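Long-range contact in putative aldehyde dehydrogenase (Burkholderia cenocepacia, PDB 4YWE), which probably oxidises aldehydes, with NAD or NADP as electron acceptor: residues A[117-131]-A[468-480]. Residues are numbered along the deposited sequence; the frame is centred on the assembly and turned at random.
Sequences YFEFYAGAADKLHGE and KGFEALYGFTALK
The carbonyl oxygen of Gly469 accepts a hydrogen bond from the phenol hydroxyl of Tyr121, with Tyr121 OH 2.8 Å from Gly469 O. The C=O...donor angle is 134° and the donor lies 22° off the carbonyl plane, an approach well off the C=O line and moderately tilted, as is common for such bonds. The same oxygen also takes a weak bond from Ala472 N, closing the type I turn 469-472; the helix side chain thus grips the turn at its first residue. With CG anti to the carbonyl carbon (chi1 -78°), the Tyr121 ring is carried across to bring its OH to Gly469 O, running past Leu473 in the opposite sense, with Leu473 CD2 4.1 Å from Tyr121 CD1. Phe120 meets the same peptide from its nitrogen side: Phe470 N lies at its ring edge, 3.7 Å from Phe120 CE2.

Further along, Leu473 CD1 sits over the centre of the Phe470 ring, and Ala124 CB packs against Phe470 CE2 at 3.8 Å. Leu128 sets both methyls against Leu473 CB; CD1 continues to Phe470 CE1 at 3.8 Å, while CD2 meets Thr477 CG2 tip to tip at 3.8 Å. Beyond, Glu131 is salt-bridged to Arg145, and strand 130-133 pairs with a strand of the second subunit.

One directed bond amid largely apolar contacts suggests that Tyr121 helps to position the turn, together with Gly469's backbone bonding to Val452, while hydrophobic packing joins helix 104-124 to the segment leading into strand 477-485.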
# COMPACT_ATOMS: atom_id res chain seq x y z
N TYR A 117 -20.25 -10.06 -3.33
CA TYR A 117 -19.92 -8.85 -2.59
C TYR A 117 -19.62 -9.16 -1.13
O TYR A 117 -18.61 -8.72 -0.59
CB TYR A 117 -21.06 -7.83 -2.68
CG TYR A 117 -21.03 -6.97 -3.92
CD1 TYR A 117 -19.93 -6.18 -4.21
CD2 TYR A 117 -22.10 -6.94 -4.80
CE1 TYR A 117 -19.89 -5.39 -5.34
CE2 TYR A 117 -22.08 -6.15 -5.94
CZ TYR A 117 -20.97 -5.37 -6.20
OH TYR A 117 -20.93 -4.59 -7.32
N PHE A 118 -20.51 -9.92 -0.50
CA PHE A 118 -20.36 -10.26 0.91
C PHE A 118 -19.16 -11.17 1.13
O PHE A 118 -18.45 -11.04 2.13
CB PHE A 118 -21.64 -10.91 1.44
CG PHE A 118 -22.80 -9.96 1.56
CD1 PHE A 118 -22.59 -8.64 1.94
CD2 PHE A 118 -24.09 -10.38 1.29
CE1 PHE A 118 -23.65 -7.76 2.05
CE2 PHE A 118 -25.15 -9.50 1.40
CZ PHE A 118 -24.93 -8.19 1.78
N GLU A 119 -18.92 -12.09 0.20
CA GLU A 119 -17.77 -12.98 0.28
C GLU A 119 -16.46 -12.21 0.19
O GLU A 119 -15.53 -12.45 0.96
CB GLU A 119 -17.83 -14.03 -0.84
CG GLU A 119 -16.66 -15.00 -0.84
CD GLU A 119 -16.66 -15.92 -2.05
OE1 GLU A 119 -16.89 -15.42 -3.17
OE2 GLU A 119 -16.44 -17.13 -1.87
N PHE A 120 -16.39 -11.29 -0.77
CA PHE A 120 -15.19 -10.50 -1.00
C PHE A 120 -14.86 -9.63 0.20
O PHE A 120 -13.73 -9.63 0.69
CB PHE A 120 -15.35 -9.64 -2.26
CG PHE A 120 -14.16 -8.78 -2.57
CD1 PHE A 120 -13.06 -9.31 -3.23
CD2 PHE A 120 -14.14 -7.44 -2.22
CE1 PHE A 120 -11.96 -8.52 -3.52
CE2 PHE A 120 -13.04 -6.65 -2.51
CZ PHE A 120 -11.95 -7.18 -3.16
N TYR A 121 -15.85 -8.89 0.68
CA TYR A 121 -15.63 -7.95 1.78
C TYR A 121 -15.42 -8.66 3.11
O TYR A 121 -14.81 -8.10 4.02
CB TYR A 121 -16.81 -6.97 1.87
CG TYR A 121 -16.74 -5.89 0.81
CD1 TYR A 121 -15.56 -5.20 0.58
CD2 TYR A 121 -17.85 -5.58 0.03
CE1 TYR A 121 -15.49 -4.21 -0.38
CE2 TYR A 121 -17.78 -4.59 -0.94
CZ TYR A 121 -16.60 -3.92 -1.14
OH TYR A 121 -16.52 -2.94 -2.10
N ALA A 122 -15.90 -9.89 3.21
CA ALA A 122 -15.68 -10.70 4.40
C ALA A 122 -14.19 -10.93 4.62
O ALA A 122 -13.70 -10.91 5.75
CB ALA A 122 -16.40 -12.03 4.29
N GLY A 123 -13.46 -11.13 3.52
CA GLY A 123 -12.03 -11.36 3.59
C GLY A 123 -11.22 -10.08 3.66
O GLY A 123 -10.03 -10.11 3.96
N ALA A 124 -11.87 -8.95 3.40
CA ALA A 124 -11.18 -7.66 3.36
C ALA A 124 -11.22 -6.94 4.70
O ALA A 124 -10.40 -6.06 4.96
CB ALA A 124 -11.79 -6.77 2.28
N ALA A 125 -12.17 -7.33 5.55
CA ALA A 125 -12.41 -6.64 6.82
C ALA A 125 -11.15 -6.50 7.69
O ALA A 125 -10.82 -5.40 8.13
CB ALA A 125 -13.50 -7.37 7.60
N ASP A 126 -10.46 -7.61 7.94
CA ASP A 126 -9.30 -7.56 8.83
C ASP A 126 -7.99 -7.32 8.07
O ASP A 126 -6.91 -7.60 8.59
CB ASP A 126 -9.20 -8.85 9.66
CG ASP A 126 -9.10 -10.10 8.81
OD1 ASP A 126 -9.00 -9.99 7.57
OD2 ASP A 126 -9.12 -11.21 9.39
N LYS A 127 -8.10 -6.82 6.85
CA LYS A 127 -6.92 -6.52 6.05
C LYS A 127 -6.95 -5.09 5.55
O LYS A 127 -6.18 -4.70 4.66
CB LYS A 127 -6.82 -7.51 4.88
CG LYS A 127 -6.68 -8.95 5.36
CD LYS A 127 -6.85 -9.94 4.24
CE LYS A 127 -7.05 -11.33 4.81
NZ LYS A 127 -8.33 -11.45 5.56
N LEU A 128 -7.85 -4.30 6.12
CA LEU A 128 -7.89 -2.86 5.87
C LEU A 128 -6.85 -2.19 6.76
O LEU A 128 -7.09 -1.94 7.94
CB LEU A 128 -9.29 -2.30 6.14
CG LEU A 128 -9.52 -0.83 5.81
CD1 LEU A 128 -9.13 -0.54 4.37
CD2 LEU A 128 -10.97 -0.44 6.06
N HIS A 129 -5.69 -1.91 6.18
CA HIS A 129 -4.54 -1.45 6.95
C HIS A 129 -4.39 0.07 6.95
O HIS A 129 -4.65 0.74 5.95
CB HIS A 129 -3.25 -2.07 6.40
CG HIS A 129 -3.24 -3.57 6.44
ND1 HIS A 129 -2.45 -4.33 5.61
CD2 HIS A 129 -3.93 -4.44 7.21
CE1 HIS A 129 -2.64 -5.61 5.87
NE2 HIS A 129 -3.54 -5.71 6.84
N GLY A 130 -3.96 0.60 8.09
CA GLY A 130 -3.51 1.98 8.17
C GLY A 130 -2.01 2.01 7.94
O GLY A 130 -1.44 1.06 7.41
N GLU A 131 -1.36 3.09 8.35
CA GLU A 131 0.08 3.22 8.12
C GLU A 131 0.84 3.72 9.34
O GLU A 131 0.25 4.27 10.28
CB GLU A 131 0.35 4.17 6.94
CG GLU A 131 -0.21 3.71 5.61
CD GLU A 131 -1.68 4.04 5.44
OE1 GLU A 131 -2.12 5.08 5.98
OE2 GLU A 131 -2.39 3.26 4.78
N LYS A 468 -17.44 -0.50 -4.88
CA LYS A 468 -16.94 -1.82 -5.30
C LYS A 468 -15.43 -1.94 -5.04
O LYS A 468 -14.75 -0.94 -4.79
CB LYS A 468 -17.22 -2.10 -6.78
CG LYS A 468 -18.68 -2.00 -7.20
CD LYS A 468 -18.82 -2.45 -8.65
CE LYS A 468 -20.19 -2.11 -9.22
NZ LYS A 468 -20.32 -2.57 -10.63
N GLY A 469 -14.92 -3.16 -5.09
CA GLY A 469 -13.51 -3.41 -4.88
C GLY A 469 -13.02 -3.05 -3.49
O GLY A 469 -13.79 -2.60 -2.64
N PHE A 470 -11.72 -3.24 -3.26
CA PHE A 470 -11.12 -2.92 -1.97
C PHE A 470 -11.14 -1.42 -1.71
O PHE A 470 -11.28 -0.97 -0.58
CB PHE A 470 -9.69 -3.46 -1.91
CG PHE A 470 -9.13 -3.55 -0.51
CD1 PHE A 470 -8.55 -2.45 0.09
CD2 PHE A 470 -9.19 -4.74 0.19
CE1 PHE A 470 -8.04 -2.53 1.37
CE2 PHE A 470 -8.68 -4.83 1.47
CZ PHE A 470 -8.10 -3.72 2.06
N GLU A 471 -11.00 -0.65 -2.79
CA GLU A 471 -10.94 0.81 -2.73
C GLU A 471 -12.14 1.43 -2.02
O GLU A 471 -12.05 2.52 -1.45
CB GLU A 471 -10.81 1.38 -4.14
CG GLU A 471 -10.68 2.90 -4.22
CD GLU A 471 -9.29 3.39 -3.88
OE1 GLU A 471 -8.39 2.55 -3.67
OE2 GLU A 471 -9.09 4.62 -3.82
N ALA A 472 -13.27 0.73 -2.06
CA ALA A 472 -14.52 1.24 -1.49
C ALA A 472 -14.41 1.43 0.02
O ALA A 472 -15.07 2.31 0.59
CB ALA A 472 -15.67 0.31 -1.82
N LEU A 473 -13.58 0.62 0.67
CA LEU A 473 -13.40 0.68 2.11
C LEU A 473 -12.84 2.02 2.58
O LEU A 473 -13.09 2.45 3.70
CB LEU A 473 -12.48 -0.46 2.58
CG LEU A 473 -12.96 -1.88 2.29
CD1 LEU A 473 -11.92 -2.89 2.74
CD2 LEU A 473 -14.30 -2.15 2.96
N TYR A 474 -12.08 2.68 1.71
CA TYR A 474 -11.49 3.98 2.04
C TYR A 474 -12.55 5.07 2.08
O TYR A 474 -12.41 6.06 2.80
CB TYR A 474 -10.39 4.35 1.05
CG TYR A 474 -9.26 3.35 1.00
CD1 TYR A 474 -8.36 3.23 2.05
CD2 TYR A 474 -9.09 2.52 -0.10
CE1 TYR A 474 -7.33 2.31 2.01
CE2 TYR A 474 -8.06 1.60 -0.15
CZ TYR A 474 -7.18 1.50 0.90
OH TYR A 474 -6.16 0.58 0.86
N GLY A 475 -13.62 4.88 1.31
CA GLY A 475 -14.73 5.81 1.31
C GLY A 475 -15.65 5.62 2.50
O GLY A 475 -16.40 6.52 2.86
N PHE A 476 -15.58 4.44 3.11
CA PHE A 476 -16.43 4.12 4.25
C PHE A 476 -15.67 4.20 5.57
O PHE A 476 -16.17 3.79 6.62
CB PHE A 476 -17.06 2.74 4.09
CG PHE A 476 -18.21 2.71 3.12
CD1 PHE A 476 -19.42 3.30 3.44
CD2 PHE A 476 -18.08 2.08 1.89
CE1 PHE A 476 -20.47 3.27 2.55
CE2 PHE A 476 -19.13 2.06 0.99
CZ PHE A 476 -20.33 2.65 1.33
N THR A 477 -14.44 4.71 5.52
CA THR A 477 -13.68 4.98 6.73
C THR A 477 -13.12 6.40 6.70
O THR A 477 -13.18 7.08 5.67
CB THR A 477 -12.51 3.98 6.92
OG1 THR A 477 -11.61 4.05 5.80
CG2 THR A 477 -13.03 2.56 7.08
N ALA A 478 -12.60 6.85 7.84
CA ALA A 478 -11.94 8.15 7.94
C ALA A 478 -10.61 7.99 8.65
O ALA A 478 -10.52 7.32 9.68
CB ALA A 478 -12.82 9.14 8.67
N LEU A 479 -9.57 8.61 8.10
CA LEU A 479 -8.22 8.43 8.63
C LEU A 479 -7.99 9.25 9.90
O LEU A 479 -8.26 10.45 9.94
CB LEU A 479 -7.18 8.81 7.58
CG LEU A 479 -5.74 8.37 7.88
CD1 LEU A 479 -5.62 6.85 7.78
CD2 LEU A 479 -4.75 9.05 6.96
N LYS A 480 -7.50 8.58 10.93
CA LYS A 480 -7.08 9.25 12.15
C LYS A 480 -5.57 9.09 12.31
O LYS A 480 -5.05 7.98 12.25
CB LYS A 480 -7.80 8.68 13.38
CG LYS A 480 -7.23 9.19 14.70
CD LYS A 480 -7.83 8.45 15.90
CE LYS A 480 -9.28 8.84 16.13
NZ LYS A 480 -9.87 8.10 17.28
O HOH W 1 -22.44 -4.85 -9.22